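Protein DsvD (Desulfovibrio vulgaris, PDB 1UCR) is of uncertain function but may play an essential role in dissimilatory sulfite reduction and possibly interacts with DNA through its winged-helix motif. Local coordinates at residues Gln6-Phe11 against Lys40-Ala45. Sequence-based numbering, arbitrary orientation. Where two conformers were deposited one is given.
Sequences QKVVDF and KKILTA
V8 meets I42 and L43 with one methyl apiece, a worked example of a branched residue dividing its methyls between two adjacent residues of another helix. CG1 of V8 lies 3.9 Å from CD2 of L43, while CG2 of V8 approaches CD1 of I42 at 4.2 Å. These are apolar contacts alone; no hydrogen bond crosses between 6-11 and 40-45, and all three residues are buried. The valine torsion (chi1 170°) sets which methyl goes where: CG1 lies anti to the backbone N and faces L43, and CG2, beside that nitrogen, faces I42. I42 extends its CG1 branch to CD1, whereas L43, whose CB does not point directly at the other helix, comes nearer through its CD2 end.

Behind this layer, polar groups bond within each helix. NE2 of Q6 donates to OD1 of D10 over 2.9 Å, from above the carboxylate plane, and also bonds E50 of the second subunit. On 40-45, the carbonyl O of K40 accepts hydrogen bonds from T44 N and T44 OG1, which come from opposite faces of its plane. A4 and K5 extend the contact along helix 3-12 by touching I42. F27 of helix 24-30 touches V8 and L43, so helices 3-12, 24-30 and 36-48 share the winged-helix core; K40 NZ hydrogen-bonds Y63 OH on strand 60-65.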
loop_
_atom_site.group_PDB
_atom_site.type_symbol
_atom_site.label_atom_id
_atom_site.label_comp_id
_atom_site.label_asym_id
_atom_site.label_seq_id
_atom_site.Cartn_x
_atom_site.Cartn_y
_atom_site.Cartn_z
ATOM N N GLN B 6 -7.731 1.388 -9.863
ATOM C CA GLN B 6 -6.453 0.993 -10.369
ATOM C C GLN B 6 -5.675 2.193 -10.921
ATOM O O GLN B 6 -4.449 2.290 -10.762
ATOM C CB GLN B 6 -6.601 -0.083 -11.476
ATOM C CG GLN B 6 -5.223 -0.614 -11.918
ATOM C CD GLN B 6 -4.658 -1.395 -10.736
ATOM O OE1 GLN B 6 -5.239 -2.375 -10.287
ATOM N NE2 GLN B 6 -3.515 -1.004 -10.202
ATOM N N LYS B 7 -6.376 3.149 -11.530
ATOM C CA LYS B 7 -5.699 4.359 -12.046
ATOM C C LYS B 7 -5.124 5.202 -10.924
ATOM O O LYS B 7 -4.037 5.788 -11.062
ATOM C CB LYS B 7 -6.706 5.172 -12.882
ATOM C CG LYS B 7 -7.007 4.507 -14.254
ATOM C CD LYS B 7 -7.941 5.372 -15.120
ATOM C CE LYS B 7 -8.184 4.652 -16.447
ATOM N NZ LYS B 7 -9.046 5.408 -17.369
ATOM N N VAL B 8 -5.827 5.293 -9.780
ATOM C CA VAL B 8 -5.237 5.975 -8.599
ATOM C C VAL B 8 -3.960 5.265 -8.169
ATOM O O VAL B 8 -2.921 5.913 -7.941
ATOM C CB VAL B 8 -6.268 5.999 -7.477
ATOM C CG1 VAL B 8 -5.685 6.451 -6.145
ATOM C CG2 VAL B 8 -7.455 6.884 -7.871
ATOM N N VAL B 9 -4.067 3.930 -7.963
ATOM C CA VAL B 9 -2.901 3.192 -7.500
ATOM C C VAL B 9 -1.730 3.352 -8.484
ATOM O O VAL B 9 -0.566 3.564 -8.093
ATOM C CB VAL B 9 -3.243 1.722 -7.311
ATOM C CG1 VAL B 9 -2.038 0.851 -7.004
ATOM C CG2 VAL B 9 -4.244 1.609 -6.157
ATOM N N ASP B 10 -2.038 3.227 -9.800
ATOM C CA ASP B 10 -0.939 3.312 -10.781
ATOM C C ASP B 10 -0.273 4.688 -10.767
ATOM O O ASP B 10 0.950 4.795 -10.907
ATOM C CB ASP B 10 -1.447 3.072 -12.200
ATOM C CG ASP B 10 -1.879 1.613 -12.461
ATOM O OD1 ASP B 10 -1.623 0.750 -11.593
ATOM O OD2 ASP B 10 -2.495 1.379 -13.506
ATOM N N PHE B 11 -1.036 5.763 -10.602
ATOM C CA PHE B 11 -0.418 7.069 -10.513
ATOM C C PHE B 11 0.539 7.143 -9.335
ATOM O O PHE B 11 1.676 7.608 -9.419
ATOM C CB PHE B 11 -1.549 8.150 -10.415
ATOM C CG PHE B 11 -0.882 9.504 -10.080
ATOM C CD1 PHE B 11 -0.192 10.192 -11.085
ATOM C CD2 PHE B 11 -0.931 10.034 -8.826
ATOM C CE1 PHE B 11 0.413 11.421 -10.782
ATOM C CE2 PHE B 11 -0.332 11.260 -8.484
ATOM C CZ PHE B 11 0.376 11.908 -9.504
ATOM N N LYS B 40 -13.970 11.367 -4.303
ATOM C CA LYS B 40 -13.907 11.217 -2.849
ATOM C C LYS B 40 -14.340 9.827 -2.438
ATOM O O LYS B 40 -13.703 9.207 -1.592
ATOM C CB LYS B 40 -14.784 12.288 -2.174
ATOM C CG LYS B 40 -14.785 12.161 -0.639
ATOM C CD LYS B 40 -13.480 12.410 0.112
ATOM C CE LYS B 40 -13.022 13.886 0.006
ATOM N NZ LYS B 40 -11.798 14.079 0.925
ATOM N N LYS B 41 -15.405 9.281 -3.039
ATOM C CA LYS B 41 -15.845 7.930 -2.670
ATOM C C LYS B 41 -14.814 6.881 -2.997
ATOM O O LYS B 41 -14.574 5.973 -2.197
ATOM C CB LYS B 41 -17.186 7.635 -3.370
ATOM C CG LYS B 41 -18.406 8.377 -2.800
ATOM C CD LYS B 41 -18.853 7.858 -1.450
ATOM C CE LYS B 41 -20.083 8.544 -0.875
ATOM N NZ LYS B 41 -21.309 8.557 -1.735
ATOM N N ILE B 42 -14.198 6.960 -4.184
ATOM C CA ILE B 42 -13.239 5.889 -4.465
ATOM C C ILE B 42 -11.993 5.981 -3.634
ATOM O O ILE B 42 -11.470 4.931 -3.214
ATOM C CB ILE B 42 -12.926 5.720 -5.936
ATOM C CG1 ILE B 42 -12.098 6.826 -6.473
ATOM C CG2 ILE B 42 -14.166 5.451 -6.794
ATOM C CD1 ILE B 42 -11.614 6.554 -7.894
ATOM N N LEU B 43 -11.518 7.198 -3.345
ATOM C CA LEU B 43 -10.366 7.328 -2.461
ATOM C C LEU B 43 -10.697 6.800 -1.065
ATOM O O LEU B 43 -9.859 6.131 -0.422
ATOM C CB LEU B 43 -9.943 8.818 -2.383
ATOM C CG LEU B 43 -9.313 9.353 -3.665
ATOM C CD1 LEU B 43 -9.135 10.859 -3.529
ATOM C CD2 LEU B 43 -7.954 8.712 -3.953
ATOM N N THR B 44 -11.903 7.099 -0.574
ATOM C CA THR B 44 -12.273 6.659 0.761
ATOM C C THR B 44 -12.354 5.156 0.811
ATOM O O THR B 44 -11.913 4.564 1.812
ATOM C CB THR B 44 -13.654 7.284 1.122
ATOM O OG1 THR B 44 -13.544 8.709 1.070
ATOM C CG2 THR B 44 -14.022 6.891 2.519
ATOM N N ALA B 45 -12.897 4.510 -0.229
ATOM C CA ALA B 45 -12.942 3.053 -0.239
ATOM C C ALA B 45 -11.553 2.462 -0.240
ATOM O O ALA B 45 -11.300 1.483 0.454
ATOM C CB ALA B 45 -13.681 2.611 -1.499
#